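Local coordinates for RNA-binding protein RO60 (Deinococcus radiodurans, PDB 2NVO) that binds several small RNAs that accumulate during recovery from ultraviolet irradiation and contributes to the resistance of the bacterium to that radiation, at residues T464-W469 / G496-E501; T500-A505 / D514-D519; H365-D370 / T459-T464; G55-S60 / A520-V525. All blocks are in the same frame, centred on the assembly; numbering follows the deposited sequence.

All four contacts gather on the mixed sheet of the VWFA-like domain and the loops that follow its strands. Contact 3 pairs two central strands and runs straight into contact 1 through the shared Thr464; their centres lie about 13 Å apart. Contact 1 carries Glu467 of the calcium site, and Asp370 of contact 3 comes within about 4 Å (side chain to ion) of the same calcium ion. Contact 2 follows on through the shared Thr500 and Glu501, its centre about 7 Å from that of contact 1. Contact 4, its centre about 9 Å from that of contact 2, joins the N-terminal edge strand 56-59 to the last helix, away from the metal.

Contact 1: residues T464-W469 / G496-E501; sequences TDNETW and GLTATE. With CA (calcium ion), chain B.
Thr464 and Asp465 present successive carbonyl oxygens to the turn that starts at Gly496, and with Thr498 they bury the most surface here. Thr464 O accepts from Leu497 N at 3.0 Å, the donor tilted from the carbonyl plane, while CB, CG and CD1 of Leu497 crowd round the same oxygen. Asp465 O takes the next amide, Thr498 N, also at 3.0 Å; this donor stands above the carbonyl plane, 43° out of it. The two amides belong to a type I turn from Gly496 to Ala499, closed by Ala499 N on Gly496 O.

The Thr498 hydroxyl lies between its own backbone N and carbonyl carbon (chi1 55°), which brings OG1 over the Asp465 backbone and to 3.4 Å from Asp465 CB. Asp465 CB lies beside the turn, but its carboxylate leads off to the metal side. There OD1 accepts from a water that binds calcium, and also, weakly, from Asn466 N; OD2 is hydrogen-bonded to Ser374. Asp465 therefore belongs to the second shell, whereas Glu467 OE2 binds calcium directly at 2.4 Å, alongside Ser372 and Ser374, in the MIDAS-like site.

Thr464 and Gly496 form the last parallel bridge of strands 459-464 and 491-496, so the contact sits where both strands run out into loops. Pro388 of helix 388-402 touches Asp465, Leu497 and Thr498.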
loop_
_atom_site.group_PDB
_atom_site.type_symbol
_atom_site.label_atom_id
_atom_site.label_comp_id
_atom_site.label_asym_id
_atom_site.label_seq_id
_atom_site.Cartn_x
_atom_site.Cartn_y
_atom_site.Cartn_z
ATOM N N THR A 464 4.928 -16.312 10.802
ATOM C CA THR A 464 5.266 -17.610 10.231
ATOM C C THR A 464 5.452 -17.456 8.707
ATOM O O THR A 464 5.321 -16.358 8.179
ATOM C CB THR A 464 4.211 -18.692 10.597
ATOM O OG1 THR A 464 4.689 -19.993 10.210
ATOM C CG2 THR A 464 2.895 -18.428 9.927
ATOM N N ASP A 465 5.832 -18.530 8.019
ATOM C CA ASP A 465 5.939 -18.425 6.562
ATOM C C ASP A 465 4.589 -18.817 5.989
ATOM O O ASP A 465 3.759 -17.973 5.648
ATOM C CB ASP A 465 7.111 -19.236 5.978
ATOM C CG ASP A 465 7.324 -20.594 6.661
ATOM O OD1 ASP A 465 6.465 -21.064 7.424
ATOM O OD2 ASP A 465 8.381 -21.189 6.419
ATOM N N ASN A 466 4.338 -20.121 5.964
ATOM C CA ASN A 466 3.041 -20.607 5.608
ATOM C C ASN A 466 2.679 -21.865 6.406
ATOM O O ASN A 466 2.023 -22.735 5.889
ATOM C CB ASN A 466 2.972 -20.822 4.088
ATOM C CG ASN A 466 3.921 -21.912 3.592
ATOM O OD1 ASN A 466 4.781 -22.400 4.329
ATOM N ND2 ASN A 466 3.756 -22.305 2.330
ATOM N N GLU A 467 3.104 -21.953 7.672
ATOM C CA GLU A 467 2.939 -23.198 8.419
ATOM C C GLU A 467 2.378 -23.059 9.826
ATOM O O GLU A 467 3.022 -23.477 10.791
ATOM C CB GLU A 467 4.252 -23.989 8.468
ATOM C CG GLU A 467 4.782 -24.337 7.110
ATOM C CD GLU A 467 5.815 -25.447 7.147
ATOM O OE1 GLU A 467 5.665 -26.380 6.366
ATOM O OE2 GLU A 467 6.769 -25.410 7.937
ATOM N N THR A 468 1.184 -22.483 9.942
ATOM C CA THR A 468 0.437 -22.580 11.185
ATOM C C THR A 468 0.126 -24.066 11.429
ATOM O O THR A 468 -0.134 -24.831 10.502
ATOM C CB THR A 468 -0.875 -21.785 11.144
ATOM O OG1 THR A 468 -1.695 -22.257 10.065
ATOM C CG2 THR A 468 -0.602 -20.283 10.978
ATOM N N TRP A 469 0.158 -24.452 12.693
ATOM C CA TRP A 469 -0.048 -25.832 13.089
ATOM C C TRP A 469 -1.067 -25.761 14.214
ATOM O O TRP A 469 -0.892 -24.989 15.158
ATOM C CB TRP A 469 1.284 -26.368 13.602
ATOM C CG TRP A 469 1.244 -27.730 14.174
ATOM C CD1 TRP A 469 1.181 -28.903 13.485
ATOM C CD2 TRP A 469 1.285 -28.073 15.558
ATOM N NE1 TRP A 469 1.164 -29.962 14.360
ATOM C CE2 TRP A 469 1.235 -29.477 15.643
ATOM C CE3 TRP A 469 1.343 -27.327 16.742
ATOM C CZ2 TRP A 469 1.234 -30.156 16.860
ATOM C CZ3 TRP A 469 1.353 -27.997 17.951
ATOM C CH2 TRP A 469 1.301 -29.397 18.003
ATOM N N GLY A 496 0.981 -14.845 7.980
ATOM C CA GLY A 496 1.597 -15.840 7.116
ATOM C C GLY A 496 2.338 -15.127 6.027
ATOM O O GLY A 496 1.755 -14.807 4.981
ATOM N N LEU A 497 3.624 -14.869 6.268
ATOM C CA LEU A 497 4.423 -13.982 5.425
ATOM C C LEU A 497 4.501 -14.426 3.953
ATOM O O LEU A 497 4.607 -13.597 3.070
ATOM C CB LEU A 497 5.844 -13.802 5.992
ATOM C CG LEU A 497 5.927 -12.981 7.289
ATOM C CD1 LEU A 497 7.217 -13.348 8.030
ATOM C CD2 LEU A 497 5.806 -11.478 7.044
ATOM N N THR A 498 4.449 -15.727 3.710
ATOM C CA THR A 498 4.427 -16.247 2.336
ATOM C C THR A 498 3.192 -17.118 2.084
ATOM O O THR A 498 3.193 -17.932 1.173
ATOM C CB THR A 498 5.668 -17.119 2.050
ATOM O OG1 THR A 498 5.754 -18.152 3.044
ATOM C CG2 THR A 498 6.939 -16.279 2.077
ATOM N N ALA A 499 2.153 -16.944 2.898
ATOM C CA ALA A 499 0.939 -17.735 2.796
ATOM C C ALA A 499 0.084 -17.290 1.609
ATOM O O ALA A 499 0.137 -16.144 1.187
ATOM C CB ALA A 499 0.131 -17.629 4.084
ATOM N N THR A 500 -0.699 -18.205 1.064
ATOM C CA THR A 500 -1.684 -17.832 0.051
ATOM C C THR A 500 -3.082 -17.933 0.678
ATOM O O THR A 500 -3.993 -17.196 0.311
ATOM C CB THR A 500 -1.576 -18.719 -1.224
ATOM O OG1 THR A 500 -1.712 -20.082 -0.854
ATOM C CG2 THR A 500 -0.218 -18.538 -1.902
ATOM N N GLU A 501 -3.228 -18.816 1.663
ATOM C CA GLU A 501 -4.498 -18.977 2.368
ATOM C C GLU A 501 -4.347 -19.769 3.678
ATOM O O GLU A 501 -3.669 -20.798 3.727
ATOM C CB GLU A 501 -5.523 -19.664 1.456
ATOM C CG GLU A 501 -6.947 -19.630 1.997
ATOM C CD GLU A 501 -7.457 -18.208 2.214
ATOM O OE1 GLU A 501 -7.703 -17.504 1.215
ATOM O OE2 GLU A 501 -7.608 -17.783 3.385
HETATM CA CA CA B . 8.621 -24.590 9.172
HETATM O O HOH W 1 7.275 -22.549 9.291
HETATM O O HOH W 2 -0.797 -21.312 5.151
HETATM O O HOH W 3 2.196 -20.414 0.237
HETATM O O HOH W 4 7.686 -25.593 11.228
#

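Contact 2: residues T500-A505 / D514-D519; sequences TEFSIA and DVVGFD
The loop 500-505 runs alongside strand 512-517 in the opposite sense, with CA atoms 6.1 Å apart at Thr500 and Val516 and 5.9 Å at Ala505 and Asp514, and the hydrogen bonds between them run from backbone amides to one carboxylate. That carboxylate is Asp514, whose OD2 takes two consecutive amides. Ile504 N meets Asp514 OD2 on its syn lone pair at 2.8 Å in a nearly straight bond, and Ala505 N reaches the same OD2 on the syn side at 3.1 Å, 32° out of the carboxylate plane. A weak bond from Ala505 N to OD1 adds to the grip, and Ala505 CB lies against the same group.

Phe502 lays its ring along 514-516, starting at the same aspartate. With chi1 at 65° its CG sits between the backbone N and carbonyl carbon. Phe502 CE1 comes to 3.6 Å from Asp514 CG, the ring and carboxylate planes 42° apart; Phe502 CE2 meets Val516 CG2 at 3.8 Å; and Val515 O lies at the ring edge, in its plane, 3.6 Å from Phe502 CZ. The remaining methyl, Val516 CG1, presses on the carbonyl of Thr500.

Two neighbouring N-H groups converging on one oxygen fix the rotation of the carboxylate and tie the loop at Ile504 and Ala505 to the strand. A water also lies at Asp514 OD2 and Phe502 O. The amide dipoles would be expected to stabilise the negative charge of this buried aspartate.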
loop_
_atom_site.group_PDB
_atom_site.type_symbol
_atom_site.label_atom_id
_atom_site.label_comp_id
_atom_site.label_asym_id
_atom_site.label_seq_id
_atom_site.Cartn_x
_atom_site.Cartn_y
_atom_site.Cartn_z
ATOM N N THR A 500 -0.699 -18.205 1.064
ATOM C CA THR A 500 -1.684 -17.832 0.051
ATOM C C THR A 500 -3.082 -17.933 0.678
ATOM O O THR A 500 -3.993 -17.196 0.311
ATOM C CB THR A 500 -1.576 -18.719 -1.224
ATOM O OG1 THR A 500 -1.712 -20.082 -0.854
ATOM C CG2 THR A 500 -0.218 -18.538 -1.902
ATOM N N GLU A 501 -3.228 -18.816 1.663
ATOM C CA GLU A 501 -4.498 -18.977 2.368
ATOM C C GLU A 501 -4.347 -19.769 3.678
ATOM O O GLU A 501 -3.669 -20.798 3.727
ATOM C CB GLU A 501 -5.523 -19.664 1.456
ATOM C CG GLU A 501 -6.947 -19.630 1.997
ATOM C CD GLU A 501 -7.457 -18.208 2.214
ATOM O OE1 GLU A 501 -7.703 -17.504 1.215
ATOM O OE2 GLU A 501 -7.608 -17.783 3.385
ATOM N N PHE A 502 -4.954 -19.251 4.741
ATOM C CA PHE A 502 -5.104 -19.959 6.008
ATOM C C PHE A 502 -6.228 -19.270 6.758
ATOM O O PHE A 502 -6.649 -18.194 6.373
ATOM C CB PHE A 502 -3.801 -19.964 6.819
ATOM C CG PHE A 502 -3.354 -18.593 7.288
ATOM C CD1 PHE A 502 -3.712 -18.120 8.550
ATOM C CD2 PHE A 502 -2.571 -17.795 6.477
ATOM C CE1 PHE A 502 -3.294 -16.873 8.997
ATOM C CE2 PHE A 502 -2.145 -16.547 6.910
ATOM C CZ PHE A 502 -2.505 -16.081 8.173
ATOM N N SER A 503 -6.759 -19.894 7.799
ATOM C CA SER A 503 -7.807 -19.233 8.568
ATOM C C SER A 503 -7.729 -19.569 10.055
ATOM O O SER A 503 -7.832 -20.733 10.465
ATOM C CB SER A 503 -9.200 -19.523 7.997
ATOM O OG SER A 503 -9.484 -20.902 8.032
ATOM N N ILE A 504 -7.531 -18.523 10.848
ATOM C CA ILE A 504 -7.380 -18.642 12.294
ATOM C C ILE A 504 -8.356 -17.688 12.937
ATOM O O ILE A 504 -9.066 -18.049 13.874
ATOM C CB ILE A 504 -5.975 -18.224 12.735
ATOM C CG1 ILE A 504 -4.910 -19.088 12.038
ATOM C CG2 ILE A 504 -5.853 -18.261 14.264
ATOM C CD1 ILE A 504 -4.338 -20.199 12.863
ATOM N N ALA A 505 -8.381 -16.462 12.421
ATOM C CA ALA A 505 -9.298 -15.439 12.897
ATOM C C ALA A 505 -10.752 -15.875 12.749
ATOM O O ALA A 505 -11.174 -16.321 11.680
ATOM C CB ALA A 505 -9.069 -14.118 12.154
ATOM N N ASP A 514 -6.061 -12.025 10.420
ATOM C CA ASP A 514 -5.124 -12.844 9.652
ATOM C C ASP A 514 -4.565 -11.973 8.533
ATOM O O ASP A 514 -5.322 -11.328 7.798
ATOM C CB ASP A 514 -5.842 -14.040 9.013
ATOM C CG ASP A 514 -6.230 -15.111 10.013
ATOM O OD1 ASP A 514 -5.745 -15.085 11.166
ATOM O OD2 ASP A 514 -7.013 -16.003 9.639
ATOM N N VAL A 515 -3.245 -11.952 8.408
ATOM C CA VAL A 515 -2.577 -11.269 7.313
ATOM C C VAL A 515 -1.983 -12.351 6.437
ATOM O O VAL A 515 -1.079 -13.086 6.856
ATOM C CB VAL A 515 -1.445 -10.384 7.814
ATOM C CG1 VAL A 515 -0.712 -9.702 6.629
ATOM C CG2 VAL A 515 -1.982 -9.353 8.834
ATOM N N VAL A 516 -2.500 -12.446 5.222
ATOM C CA VAL A 516 -2.101 -13.498 4.299
ATOM C C VAL A 516 -1.129 -12.885 3.295
ATOM O O VAL A 516 -1.506 -12.046 2.485
ATOM C CB VAL A 516 -3.331 -14.066 3.562
ATOM C CG1 VAL A 516 -2.926 -15.240 2.654
ATOM C CG2 VAL A 516 -4.378 -14.515 4.569
ATOM N N GLY A 517 0.121 -13.308 3.358
ATOM C CA GLY A 517 1.181 -12.673 2.597
ATOM C C GLY A 517 1.666 -11.425 3.305
ATOM O O GLY A 517 1.420 -11.218 4.501
ATOM N N PHE A 518 2.390 -10.593 2.573
ATOM C CA PHE A 518 2.859 -9.338 3.117
ATOM C C PHE A 518 3.056 -8.377 1.974
ATOM O O PHE A 518 3.232 -8.792 0.831
ATOM C CB PHE A 518 4.176 -9.509 3.883
ATOM C CG PHE A 518 4.260 -8.686 5.145
ATOM C CD1 PHE A 518 3.355 -8.879 6.166
ATOM C CD2 PHE A 518 5.265 -7.739 5.325
ATOM C CE1 PHE A 518 3.423 -8.131 7.345
ATOM C CE2 PHE A 518 5.352 -6.993 6.516
ATOM C CZ PHE A 518 4.429 -7.195 7.521
ATOM N N ASP A 519 3.010 -7.096 2.300
ATOM C CA ASP A 519 3.335 -6.034 1.363
ATOM C C ASP A 519 3.533 -4.758 2.162
ATOM O O ASP A 519 3.475 -4.771 3.398
ATOM C CB ASP A 519 2.258 -5.868 0.269
ATOM C CG ASP A 519 0.874 -5.516 0.822
ATOM O OD1 ASP A 519 0.767 -5.029 1.960
ATOM O OD2 ASP A 519 -0.129 -5.729 0.098
HETATM O O HOH W 5 -8.094 -15.775 7.148
HETATM O O HOH W 6 -10.368 -16.522 9.045
#

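Contact 3: residues H365-D370 / T459-T464; sequences HLLALD and TFVVYT
Asp370 OD2 is gripped by two hydroxyls, Thr464 OG1 from across the contact and Thr441 OG1 from a nearby loop. Thr464 OG1 donates to Asp370 OD2 at 2.8 Å, approaching on the anti side and 24° out of the carboxylate plane. The aspartate reaches it because its CG stands opposite the backbone N (chi1 -169°), while OD1 bonds to the hydroxyl of Ser372, a calcium ligand. Asp370 thus positions a first-shell residue, and Thr441 probably belongs to the same metal site, as in relatives.

Leading up to it, strands 365-369 and 459-464 run parallel, their axes 4.7 Å apart and 18° from exact alignment. They are in register from His365-Thr459 to Leu369-Tyr463, and the backbone bonds step between them: Leu366, Ala368 and Asp370, which follows the strand, donate to Thr459, Val461 and Tyr463, while Leu366 O and Ala368 O accept from Val461 and Tyr463. Ala368 N to Val461 O, at 2.8 Å, is nearly straight.

One face carries His365, Leu367 and Leu369 beside Thr459, Val461 and Tyr463. Thr459 CB stands over the centre of the His365 ring, 3.8 Å from its centroid. Leu367 CG meets the edge of the Tyr463 ring at CE2 (4.1 Å), and Leu369 CD1 lies beside CD2 of that ring. On the reverse face Leu366 CD2 rests 3.6 Å from Phe460 CE1.

These are central strands of the sheet: 405-411 pairs with the far edge of 365-369. Helix 445-452 covers the face of Leu366, Ala368 and Phe460, whereas helices 388-402 and 522-530 cover that of Val461 and Tyr463.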
loop_
_atom_site.group_PDB
_atom_site.type_symbol
_atom_site.label_atom_id
_atom_site.label_comp_id
_atom_site.label_asym_id
_atom_site.label_seq_id
_atom_site.Cartn_x
_atom_site.Cartn_y
_atom_site.Cartn_z
ATOM N N HIS A 365 3.137 -5.375 23.154
ATOM C CA HIS A 365 3.136 -6.452 22.156
ATOM C C HIS A 365 3.893 -7.651 22.669
ATOM O O HIS A 365 4.890 -7.499 23.368
ATOM C CB HIS A 365 3.823 -5.966 20.859
ATOM C CG HIS A 365 2.966 -5.084 20.009
ATOM N ND1 HIS A 365 2.685 -5.364 18.689
ATOM C CD2 HIS A 365 2.315 -3.927 20.293
ATOM C CE1 HIS A 365 1.898 -4.426 18.194
ATOM N NE2 HIS A 365 1.662 -3.541 19.149
ATOM N N LEU A 366 3.426 -8.848 22.307
ATOM C CA LEU A 366 4.212 -10.058 22.458
ATOM C C LEU A 366 4.298 -10.649 21.047
ATOM O O LEU A 366 3.274 -10.972 20.453
ATOM C CB LEU A 366 3.525 -11.052 23.389
ATOM C CG LEU A 366 4.275 -12.335 23.728
ATOM C CD1 LEU A 366 5.572 -12.038 24.397
ATOM C CD2 LEU A 366 3.438 -13.285 24.623
ATOM N N LEU A 367 5.512 -10.759 20.530
ATOM C CA LEU A 367 5.731 -11.235 19.153
ATOM C C LEU A 367 6.240 -12.658 19.269
ATOM O O LEU A 367 7.213 -12.909 19.963
ATOM C CB LEU A 367 6.755 -10.354 18.420
ATOM C CG LEU A 367 6.302 -9.217 17.495
ATOM C CD1 LEU A 367 5.362 -8.261 18.208
ATOM C CD2 LEU A 367 7.502 -8.474 16.899
ATOM N N ALA A 368 5.536 -13.593 18.649
ATOM C CA ALA A 368 5.924 -14.995 18.694
ATOM C C ALA A 368 6.358 -15.385 17.268
ATOM O O ALA A 368 5.550 -15.384 16.351
ATOM C CB ALA A 368 4.756 -15.817 19.148
ATOM N N LEU A 369 7.645 -15.661 17.119
ATOM C CA LEU A 369 8.264 -15.948 15.840
ATOM C C LEU A 369 8.431 -17.446 15.634
ATOM O O LEU A 369 8.951 -18.150 16.491
ATOM C CB LEU A 369 9.652 -15.305 15.780
ATOM C CG LEU A 369 9.790 -13.852 15.358
ATOM C CD1 LEU A 369 8.622 -13.007 15.857
ATOM C CD2 LEU A 369 11.137 -13.269 15.748
ATOM N N ASP A 370 7.968 -17.906 14.482
ATOM C CA ASP A 370 8.355 -19.196 13.935
ATOM C C ASP A 370 9.874 -19.128 13.724
ATOM O O ASP A 370 10.385 -18.208 13.072
ATOM C CB ASP A 370 7.594 -19.405 12.605
ATOM C CG ASP A 370 7.717 -20.836 12.058
ATOM O OD1 ASP A 370 8.812 -21.412 12.149
ATOM O OD2 ASP A 370 6.716 -21.362 11.529
ATOM N N THR A 459 -1.445 -6.852 22.486
ATOM C CA THR A 459 -1.435 -7.316 21.090
ATOM C C THR A 459 -0.491 -8.495 20.917
ATOM O O THR A 459 0.698 -8.368 21.178
ATOM C CB THR A 459 -0.934 -6.191 20.176
ATOM O OG1 THR A 459 -1.598 -4.960 20.522
ATOM C CG2 THR A 459 -1.191 -6.543 18.707
ATOM N N PHE A 460 -1.017 -9.647 20.528
ATOM C CA PHE A 460 -0.172 -10.807 20.235
ATOM C C PHE A 460 0.051 -10.822 18.723
ATOM O O PHE A 460 -0.900 -10.609 17.980
ATOM C CB PHE A 460 -0.894 -12.101 20.645
ATOM C CG PHE A 460 -0.997 -12.296 22.148
ATOM C CD1 PHE A 460 -0.023 -12.986 22.842
ATOM C CD2 PHE A 460 -2.075 -11.781 22.848
ATOM C CE1 PHE A 460 -0.130 -13.166 24.218
ATOM C CE2 PHE A 460 -2.200 -11.972 24.227
ATOM C CZ PHE A 460 -1.229 -12.646 24.906
ATOM N N VAL A 461 1.284 -11.028 18.266
ATOM C CA VAL A 461 1.535 -11.133 16.825
ATOM C C VAL A 461 2.367 -12.378 16.552
ATOM O O VAL A 461 3.437 -12.553 17.128
ATOM C CB VAL A 461 2.295 -9.911 16.241
ATOM C CG1 VAL A 461 2.394 -10.060 14.712
ATOM C CG2 VAL A 461 1.573 -8.618 16.581
ATOM N N VAL A 462 1.863 -13.244 15.686
ATOM C CA VAL A 462 2.594 -14.442 15.323
ATOM C C VAL A 462 3.152 -14.264 13.921
ATOM O O VAL A 462 2.421 -13.883 13.017
ATOM C CB VAL A 462 1.675 -15.682 15.348
ATOM C CG1 VAL A 462 2.409 -16.923 14.710
ATOM C CG2 VAL A 462 1.234 -15.965 16.787
ATOM N N TYR A 463 4.433 -14.555 13.744
ATOM C CA TYR A 463 5.030 -14.498 12.422
ATOM C C TYR A 463 5.420 -15.910 11.974
ATOM O O TYR A 463 6.163 -16.601 12.670
ATOM C CB TYR A 463 6.256 -13.579 12.431
ATOM C CG TYR A 463 5.896 -12.115 12.393
ATOM C CD1 TYR A 463 5.513 -11.514 11.195
ATOM C CD2 TYR A 463 5.948 -11.325 13.544
ATOM C CE1 TYR A 463 5.183 -10.159 11.139
ATOM C CE2 TYR A 463 5.615 -9.962 13.504
ATOM C CZ TYR A 463 5.247 -9.388 12.294
ATOM O OH TYR A 463 4.915 -8.048 12.225
ATOM N N THR A 464 4.928 -16.312 10.802
ATOM C CA THR A 464 5.266 -17.610 10.231
ATOM C C THR A 464 5.452 -17.456 8.707
ATOM O O THR A 464 5.321 -16.358 8.179
ATOM C CB THR A 464 4.211 -18.692 10.597
ATOM O OG1 THR A 464 4.689 -19.993 10.210
ATOM C CG2 THR A 464 2.895 -18.428 9.927
#

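Contact 4: residues G55-S60 / A520-V525; sequences GTFYAS and AAAPNV
Phe57 and Val525 meet in a CH-pi contact: the methyl CG2 of Val525 lies over one face of the Phe57 ring, 4.2 Å from its centroid and 13° off the normal, with CZ as its nearest ring atom. The other methyl, CG1, touches the ring at CG, so the valine spans the ring from root to tip. The opposite face is backed by the backbone of its own strand, Ala59 N lying 4.1 Å above the plane of the Phe57 ring toward the rim. Phe57 owes this reach to its first torsion: with CG directed opposite the backbone N (chi1 -177°), the ring is carried out to the start of the helix.

The remaining interactions are plain apolar contacts with small residues. Phe57 CE2 comes to 3.9 Å from Ala522 CA and lies close to its CB, while Phe57 CZ meets Ala521 CB at 4.3 Å; both approaches are oblique. Beside the ring, Ala59 CB and Ala522 CB come together at 4.2 Å, and here the two segments are nearest, CA to CA 6.1 Å.

Strand 56-59, from the N-terminal part of the chain, forms an edge of the sheet of the VWFA-like domain and pairs in parallel with 512-517, whose chain continues into helix 522-530 of that domain. The contact thus fastens an early strand to the helix that follows its sheet neighbour. Leu50 of helix 40-50 and Pro97 from a loop pack against both Phe57 and Val525.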
loop_
_atom_site.group_PDB
_atom_site.type_symbol
_atom_site.label_atom_id
_atom_site.label_comp_id
_atom_site.label_asym_id
_atom_site.label_seq_id
_atom_site.Cartn_x
_atom_site.Cartn_y
_atom_site.Cartn_z
ATOM N N GLY A 55 -11.973 -11.035 9.166
ATOM C CA GLY A 55 -10.750 -10.567 9.799
ATOM C C GLY A 55 -9.493 -10.974 9.044
ATOM O O GLY A 55 -8.543 -11.476 9.645
ATOM N N THR A 56 -9.473 -10.763 7.733
ATOM C CA THR A 56 -8.345 -11.217 6.921
ATOM C C THR A 56 -7.850 -10.097 6.024
ATOM O O THR A 56 -8.624 -9.513 5.295
ATOM C CB THR A 56 -8.735 -12.380 5.997
ATOM O OG1 THR A 56 -9.305 -13.444 6.765
ATOM C CG2 THR A 56 -7.502 -12.907 5.253
ATOM N N PHE A 57 -6.564 -9.784 6.096
ATOM C CA PHE A 57 -5.968 -8.865 5.134
ATOM C C PHE A 57 -5.151 -9.645 4.104
ATOM O O PHE A 57 -4.152 -10.275 4.440
ATOM C CB PHE A 57 -5.085 -7.825 5.830
ATOM C CG PHE A 57 -4.502 -6.802 4.889
ATOM C CD1 PHE A 57 -5.333 -5.992 4.128
ATOM C CD2 PHE A 57 -3.143 -6.644 4.775
ATOM C CE1 PHE A 57 -4.808 -5.047 3.251
ATOM C CE2 PHE A 57 -2.603 -5.696 3.909
ATOM C CZ PHE A 57 -3.445 -4.905 3.137
ATOM N N TYR A 58 -5.588 -9.609 2.853
ATOM C CA TYR A 58 -4.823 -10.200 1.769
ATOM C C TYR A 58 -3.845 -9.154 1.288
ATOM O O TYR A 58 -4.219 -8.198 0.611
ATOM C CB TYR A 58 -5.737 -10.666 0.640
ATOM C CG TYR A 58 -6.554 -11.881 1.014
ATOM C CD1 TYR A 58 -5.997 -13.152 0.991
ATOM C CD2 TYR A 58 -7.882 -11.753 1.412
ATOM C CE1 TYR A 58 -6.740 -14.267 1.335
ATOM C CE2 TYR A 58 -8.626 -12.858 1.762
ATOM C CZ TYR A 58 -8.054 -14.107 1.717
ATOM O OH TYR A 58 -8.805 -15.203 2.062
ATOM N N ALA A 59 -2.590 -9.333 1.682
ATOM C CA ALA A 59 -1.589 -8.284 1.587
ATOM C C ALA A 59 -0.883 -8.650 0.343
ATOM O O ALA A 59 0.067 -9.433 0.363
ATOM C CB ALA A 59 -0.644 -8.336 2.773
ATOM N N SER A 60 -1.350 -8.092 -0.762
ATOM C CA SER A 60 -1.324 -8.903 -1.943
ATOM C C SER A 60 -0.610 -8.481 -3.205
ATOM O O SER A 60 0.098 -7.474 -3.291
ATOM C CB SER A 60 -2.729 -9.386 -2.266
ATOM O OG SER A 60 -2.978 -10.606 -1.599
ATOM N N ALA A 520 3.758 -3.667 1.448
ATOM C CA ALA A 520 4.069 -2.393 2.056
ATOM C C ALA A 520 2.944 -1.844 2.933
ATOM O O ALA A 520 3.202 -1.107 3.869
ATOM C CB ALA A 520 4.464 -1.378 0.972
ATOM N N ALA A 521 1.702 -2.212 2.637
ATOM C CA ALA A 521 0.564 -1.727 3.411
ATOM C C ALA A 521 0.310 -2.517 4.706
ATOM O O ALA A 521 -0.433 -2.069 5.584
ATOM C CB ALA A 521 -0.690 -1.721 2.547
ATOM N N ALA A 522 0.914 -3.696 4.819
ATOM C CA ALA A 522 0.567 -4.596 5.910
ATOM C C ALA A 522 0.885 -4.022 7.295
ATOM O O ALA A 522 0.059 -4.128 8.185
ATOM C CB ALA A 522 1.219 -5.971 5.720
ATOM N N PRO A 523 2.071 -3.413 7.478
ATOM C CA PRO A 523 2.411 -2.894 8.812
ATOM C C PRO A 523 1.441 -1.848 9.327
ATOM O O PRO A 523 1.056 -1.897 10.495
ATOM C CB PRO A 523 3.789 -2.271 8.593
ATOM C CG PRO A 523 4.379 -3.133 7.517
ATOM C CD PRO A 523 3.239 -3.381 6.578
ATOM N N ASN A 524 1.033 -0.924 8.468
ATOM C CA ASN A 524 0.075 0.099 8.880
ATOM C C ASN A 524 -1.310 -0.481 9.203
ATOM O O ASN A 524 -2.004 -0.029 10.121
ATOM C CB ASN A 524 -0.002 1.196 7.816
ATOM C CG ASN A 524 1.232 2.090 7.819
ATOM O OD1 ASN A 524 1.457 2.870 6.893
ATOM N ND2 ASN A 524 2.030 1.983 8.866
ATOM N N VAL A 525 -1.708 -1.488 8.450
ATOM C CA VAL A 525 -2.968 -2.173 8.730
ATOM C C VAL A 525 -2.883 -2.869 10.092
ATOM O O VAL A 525 -3.828 -2.827 10.878
ATOM C CB VAL A 525 -3.341 -3.152 7.605
ATOM C CG1 VAL A 525 -4.446 -4.137 8.045
ATOM C CG2 VAL A 525 -3.772 -2.381 6.369
#